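Local coordinates for putative integron gene cassette protein (Uncultured bacterium, PDB 3FUY), which is of unknown function but, as the product of a mobile integron gene cassette, appears to offer distinct interaction sites on a novel protein fold, at residues L48-G51 / R52-F55; G60-D63 / L64-K68. All blocks are in the same frame, centred on the assembly; numbering follows the deposited sequence.

Interaction 1 of 2, residues L48-G51 / R52-F55; sequences LRIG and RTGF
Ile50 and Gly54 close a single tight turn at the point where a β-strand gives way to loop. Gly54 N donates to Ile50 O at 3.0 Å, with a bent N-H...O angle of 130°, and the donor lies tilted from the carbonyl plane. Because the bond joins a carbonyl to the amide four residues on, the chain makes an α-turn. Gly51, Arg52 and Thr53 hold helical backbone angles, and Gly54 then leaves with a positive phi, a conformation that glycine adopts readily. Next to this bond, the branched side chain of Ile50 straddles the carbonyl oxygen of Phe55. Ile50 CB lies 3.1 Å from Phe55 O and Ile50 CG1 3.2 Å from the same oxygen, a snug fit. Ile50 CG2, anti to its own amide nitrogen, reaches forward to Thr53 OG1 at 3.4 Å and packs against Phe55 CB at 4.1 Å.

Thr53 helps to position this first shell. With OG1 set between its backbone N and carbonyl carbon (chi1 59°), it accepts from Phe55 N at 3.0 Å, forming an ST turn, and a further bond to Asp101 gives the hydroxyl two grips. Thr53 CB meanwhile rests 3.2 Å above the plane of the Phe55 ring, over its centre. The ring also meets His168 of the second subunit, with planes inclined at about 40°, and Gly54 makes backbone hydrogen bonds to that subunit.

Farther out, Arg52 extends from the turn to a salt bridge with Asp100, while Gly51 N is bonded to Asp98. The turn thus follows directly on the end of strand 44-49, beside strand 91-100: Ile50 leans on Ile99 of that strand and on Asp61 of helix 59-79, the next element in the chain.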
ATOM      1  N   LEU B  48      -8.642  -5.905   5.345  1.00 23.16           N
ATOM      2  CA  LEU B  48     -10.014  -5.706   4.929  1.00 22.29           C
ATOM      3  C   LEU B  48     -10.221  -6.210   3.492  1.00 26.40           C
ATOM      4  O   LEU B  48      -9.494  -5.827   2.565  1.00 22.09           O
ATOM      5  CB  LEU B  48     -10.393  -4.238   5.038  1.00 24.26           C
ATOM      6  CG  LEU B  48     -11.761  -3.870   4.470  1.00 25.76           C
ATOM      7  CD1 LEU B  48     -12.874  -4.610   5.232  1.00 25.88           C
ATOM      8  CD2 LEU B  48     -11.941  -2.367   4.557  1.00 22.07           C
ATOM      9  N   ARG B  49     -11.205  -7.088   3.322  1.00 24.72           N
ATOM     10  CA  ARG B  49     -11.543  -7.622   2.000  1.00 28.93           C
ATOM     11  C   ARG B  49     -13.013  -7.410   1.683  1.00 28.15           C
ATOM     12  O   ARG B  49     -13.876  -7.724   2.502  1.00 26.72           O
ATOM     13  CB  ARG B  49     -11.269  -9.120   1.947  1.00 30.56           C
ATOM     14  CG  ARG B  49      -9.852  -9.477   1.625  1.00 41.35           C
ATOM     15  CD  ARG B  49      -9.648 -10.991   1.614  1.00 46.13           C
ATOM     16  NE  ARG B  49      -8.293 -11.309   1.161  1.00 53.26           N
ATOM     17  CZ  ARG B  49      -8.013 -11.966   0.040  1.00 53.63           C
ATOM     18  NH1 ARG B  49      -9.001 -12.410  -0.739  1.00 53.72           N
ATOM     19  NH2 ARG B  49      -6.746 -12.191  -0.292  1.00 53.44           N
ATOM     20  N   ILE B  50     -13.300  -6.880   0.500  1.00 26.46           N
ATOM     21  CA  ILE B  50     -14.665  -6.856   0.021  1.00 27.92           C
ATOM     22  C   ILE B  50     -14.813  -8.079  -0.897  1.00 30.08           C
ATOM     23  O   ILE B  50     -14.840  -7.964  -2.118  1.00 30.79           O
ATOM     24  CB  ILE B  50     -14.982  -5.553  -0.719  1.00 28.30           C
ATOM     25  CG1 ILE B  50     -14.377  -4.333   0.008  1.00 27.12           C
ATOM     26  CG2 ILE B  50     -16.480  -5.409  -0.911  1.00 24.16           C
ATOM     27  CD1 ILE B  50     -14.841  -4.165   1.477  1.00 24.26           C
ATOM     28  N   GLY B  51     -14.881  -9.246  -0.276  1.00 27.21           N
ATOM     29  CA  GLY B  51     -14.668 -10.514  -0.952  1.00 32.35           C
ATOM     30  C   GLY B  51     -15.713 -10.910  -1.979  1.00 33.32           C
ATOM     31  O   GLY B  51     -15.379 -11.270  -3.112  1.00 35.16           O
ATOM     32  N   ARG B  52     -16.981 -10.837  -1.604  1.00 31.38           N
ATOM     33  CA  ARG B  52     -18.026 -11.386  -2.470  1.00 31.31           C
ATOM     34  C   ARG B  52     -18.236 -10.581  -3.751  1.00 35.99           C
ATOM     35  O   ARG B  52     -18.289 -11.149  -4.842  1.00 37.26           O
ATOM     36  CB  ARG B  52     -19.348 -11.540  -1.720  1.00 31.98           C
ATOM     37  CG  ARG B  52     -20.332 -12.482  -2.437  1.00 39.15           C
ATOM     38  CD  ARG B  52     -21.528 -12.837  -1.557  1.00 41.07           C
ATOM     39  NE  ARG B  52     -22.590 -13.534  -2.299  1.00 44.38           N
ATOM     40  CZ  ARG B  52     -23.846 -13.639  -1.871  1.00 44.10           C
ATOM     41  NH1 ARG B  52     -24.197 -13.101  -0.711  1.00 37.13           N
ATOM     42  NH2 ARG B  52     -24.754 -14.281  -2.605  1.00 47.74           N
ATOM     43  N   THR B  53     -18.348  -9.265  -3.615  1.00 31.91           N
ATOM     44  CA  THR B  53     -18.639  -8.398  -4.749  1.00 31.28           C
ATOM     45  C   THR B  53     -17.398  -7.860  -5.450  1.00 33.03           C
ATOM     46  O   THR B  53     -17.458  -7.480  -6.626  1.00 32.40           O
ATOM     47  CB  THR B  53     -19.408  -7.174  -4.292  1.00 33.24           C
ATOM     48  OG1 THR B  53     -18.613  -6.471  -3.328  1.00 31.38           O
ATOM     49  CG2 THR B  53     -20.761  -7.575  -3.675  1.00 34.90           C
ATOM     50  N   GLY B  54     -16.294  -7.783  -4.711  1.00 32.43           N
ATOM     51  CA  GLY B  54     -15.084  -7.147  -5.194  1.00 32.26           C
ATOM     52  C   GLY B  54     -15.276  -5.655  -5.360  1.00 28.71           C
ATOM     53  O   GLY B  54     -14.561  -5.019  -6.123  1.00 31.04           O
ATOM     54  N   PHE B  55     -16.253  -5.095  -4.655  1.00 26.00           N
ATOM     55  CA  PHE B  55     -16.533  -3.671  -4.752  1.00 28.12           C
ATOM     56  C   PHE B  55     -15.441  -2.914  -3.978  1.00 29.19           C
ATOM     57  O   PHE B  55     -14.850  -3.466  -3.052  1.00 25.15           O
ATOM     58  CB  PHE B  55     -17.905  -3.318  -4.181  1.00 28.23           C
ATOM     59  CG  PHE B  55     -19.080  -3.878  -4.968  1.00 30.03           C
ATOM     60  CD1 PHE B  55     -18.906  -4.422  -6.222  1.00 28.21           C
ATOM     61  CD2 PHE B  55     -20.363  -3.800  -4.452  1.00 30.29           C
ATOM     62  CE1 PHE B  55     -19.996  -4.920  -6.944  1.00 35.20           C
ATOM     63  CE2 PHE B  55     -21.456  -4.295  -5.160  1.00 35.84           C
ATOM     64  CZ  PHE B  55     -21.268  -4.856  -6.408  1.00 32.77           C
TER

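Interaction 2 of 2, residues G60-D63 / L64-K68; sequences GDID and LCLDK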
ATOM      1  N   GLY B  60     -17.047   3.687   5.093  1.00 22.76           N
ATOM      2  CA  GLY B  60     -17.912   2.899   5.964  1.00 26.58           C
ATOM      3  C   GLY B  60     -17.354   1.511   6.225  1.00 25.25           C
ATOM      4  O   GLY B  60     -17.272   1.063   7.371  1.00 23.93           O
ATOM      5  N   ASP B  61     -16.964   0.828   5.153  1.00 25.63           N
ATOM      6  CA  ASP B  61     -16.288  -0.462   5.257  1.00 25.74           C
ATOM      7  C   ASP B  61     -15.050  -0.415   6.175  1.00 24.59           C
ATOM      8  O   ASP B  61     -14.820  -1.319   6.976  1.00 22.22           O
ATOM      9  CB  ASP B  61     -15.876  -0.961   3.869  1.00 24.53           C
ATOM     10  CG  ASP B  61     -17.055  -1.127   2.927  1.00 29.17           C
ATOM     11  OD1 ASP B  61     -18.148  -1.533   3.388  1.00 30.44           O
ATOM     12  OD2 ASP B  61     -16.887  -0.846   1.723  1.00 27.21           O
ATOM     13  N   ILE B  62     -14.235   0.622   6.034  1.00 23.50           N
ATOM     14  CA  ILE B  62     -13.045   0.728   6.866  1.00 21.93           C
ATOM     15  C   ILE B  62     -13.427   1.003   8.319  1.00 22.73           C
ATOM     16  O   ILE B  62     -12.854   0.418   9.225  1.00 23.41           O
ATOM     17  CB  ILE B  62     -12.067   1.796   6.319  1.00 23.47           C
ATOM     18  CG1 ILE B  62     -11.419   1.272   5.030  1.00 21.55           C
ATOM     19  CG2 ILE B  62     -10.988   2.132   7.351  1.00 22.53           C
ATOM     20  CD1 ILE B  62     -10.809   2.383   4.158  1.00 23.11           C
ATOM     21  N   ASP B  63     -14.412   1.873   8.541  1.00 21.00           N
ATOM     22  CA  ASP B  63     -14.885   2.145   9.894  1.00 23.21           C
ATOM     23  C   ASP B  63     -15.453   0.873  10.552  1.00 25.50           C
ATOM     24  O   ASP B  63     -15.244   0.630  11.740  1.00 24.24           O
ATOM     25  CB  ASP B  63     -15.944   3.250   9.891  1.00 23.45           C
ATOM     26  CG  ASP B  63     -16.183   3.817  11.278  1.00 26.28           C
ATOM     27  OD1 ASP B  63     -15.224   4.339  11.870  1.00 26.06           O
ATOM     28  OD2 ASP B  63     -17.319   3.719  11.788  1.00 30.25           O
ATOM     29  N   LEU B  64     -16.165   0.068   9.763  1.00 23.85           N
ATOM     30  CA  LEU B  64     -16.682  -1.223  10.222  1.00 24.11           C
ATOM     31  C   LEU B  64     -15.512  -2.088  10.660  1.00 23.50           C
ATOM     32  O   LEU B  64     -15.501  -2.653  11.756  1.00 23.59           O
ATOM     33  CB  LEU B  64     -17.460  -1.919   9.096  1.00 22.32           C
ATOM     34  CG  LEU B  64     -18.150  -3.242   9.459  1.00 28.42           C
ATOM     35  CD1 LEU B  64     -19.306  -3.465   8.512  1.00 33.88           C
ATOM     36  CD2 LEU B  64     -17.193  -4.410   9.378  1.00 26.63           C
ATOM     37  N   CYS B  65     -14.499  -2.161   9.807  1.00 23.12           N
ATOM     38  CA  CYS B  65     -13.316  -2.932  10.155  1.00 22.78           C
ATOM     39  C   CYS B  65     -12.683  -2.430  11.463  1.00 22.55           C
ATOM     40  O   CYS B  65     -12.347  -3.225  12.346  1.00 18.86           O
ATOM     41  CB  CYS B  65     -12.311  -2.944   8.998  1.00 23.03           C
ATOM     42  SG  CYS B  65     -10.941  -4.072   9.265  1.00 26.81           S
ATOM     43  N   LEU B  66     -12.548  -1.113  11.608  1.00 22.33           N
ATOM     44  CA  LEU B  66     -12.014  -0.564  12.856  1.00 23.64           C
ATOM     45  C   LEU B  66     -12.868  -0.954  14.072  1.00 22.71           C
ATOM     46  O   LEU B  66     -12.334  -1.247  15.143  1.00 22.19           O
ATOM     47  CB  LEU B  66     -11.855   0.958  12.770  1.00 23.91           C
ATOM     48  CG  LEU B  66     -10.767   1.440  11.794  1.00 27.40           C
ATOM     49  CD1 LEU B  66     -10.790   2.961  11.646  1.00 27.72           C
ATOM     50  CD2 LEU B  66      -9.399   0.962  12.240  1.00 25.73           C
ATOM     51  N   ASP B  67     -14.191  -0.954  13.918  1.00 22.33           N
ATOM     52  CA  ASP B  67     -15.049  -1.347  15.031  1.00 22.56           C
ATOM     53  C   ASP B  67     -14.858  -2.818  15.425  1.00 23.36           C
ATOM     54  O   ASP B  67     -14.837  -3.143  16.614  1.00 21.83           O
ATOM     55  CB  ASP B  67     -16.522  -1.049  14.734  1.00 27.23           C
ATOM     56  CG  ASP B  67     -16.886   0.418  14.975  1.00 33.76           C
ATOM     57  OD1 ASP B  67     -16.055   1.174  15.515  1.00 41.27           O
ATOM     58  OD2 ASP B  67     -18.021   0.813  14.626  1.00 46.00           O
ATOM     59  N   LYS B  68     -14.720  -3.707  14.436  1.00 20.95           N
ATOM     60  CA  LYS B  68     -14.472  -5.114  14.741  1.00 22.33           C
ATOM     61  C   LYS B  68     -13.065  -5.317  15.342  1.00 19.96           C
ATOM     62  O   LYS B  68     -12.870  -6.156  16.220  1.00 19.38           O
ATOM     63  CB  LYS B  68     -14.669  -6.005  13.495  1.00 20.20           C
ATOM     64  CG  LYS B  68     -16.054  -5.911  12.848  1.00 21.20           C
ATOM     65  CD  LYS B  68     -17.168  -6.126  13.865  1.00 23.70           C
ATOM     66  CE  LYS B  68     -18.524  -5.685  13.289  1.00 22.65           C
ATOM     67  NZ  LYS B  68     -19.664  -6.013  14.193  1.00 23.66           N
TER
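Asp63 swings its carboxylate anti to the backbone N (chi1 -165°), whereas Asp67 keeps CG beside its own nitrogen (chi1 -81°); their spacing of one turn sets both on one flank, and these rotations bring the carboxylates near each other. Asp63 OD2 and Asp67 OD2 come to 4.1 Å, with the carboxylate planes 61° apart. This like-charge approach is probably eased by His147, which hydrogen-bonds Asp63 OD2 through NE2 and also touches the Asp67 side chain.

The backbone beneath them is firmly tied. Leu64 N reaches Gly60 O at 2.8 Å. Leu66 N bonds to Ile62 O at the same 2.8 Å, and Asp67 N to Asp63 O at 2.9 Å. Cys65 N bonds to Asp61 O in the same pattern. On another flank, Ile62 CG2 and Leu66 CD1 meet at 4.4 Å, a loose apolar pairing; both side chains rest on Ile37 of strand 34-39, and Ile62 also packs on Phe40 of the second subunit. Leu64 and Cys65 pack on Val97 of strand 91-100, and Cys65 also reaches Ile37. Buried Asp61 is hydrogen-bonded to Tyr105.

The i+4 to i bonds are those of a regular α-helix; aliphatic side chains toward the strands, with Asp63 and Asp67 on another flank, are as expected of an amphipathic helix packed on a β-sheet.

Interaction 1 is the turn after strand 44-49, and interaction 2 the first turns of the helix that follows, their centres about 13 Å apart. Interaction 1 is the more buried: an irregular turn where one main-chain bond and a threonine hydroxyl shape a loop that also faces the second subunit. Interaction 2 is regular helix with a largely apolar inner side that also holds a few buried polar groups, and a flank carrying Asp63 and Asp67. The two meet directly, Leu48 CD2 lying 3.7 Å from Ile62 CG1, so strand and helix share a boundary. Together they illustrate how backbone bonding serves a turn as single closures and a helix as a repeating series.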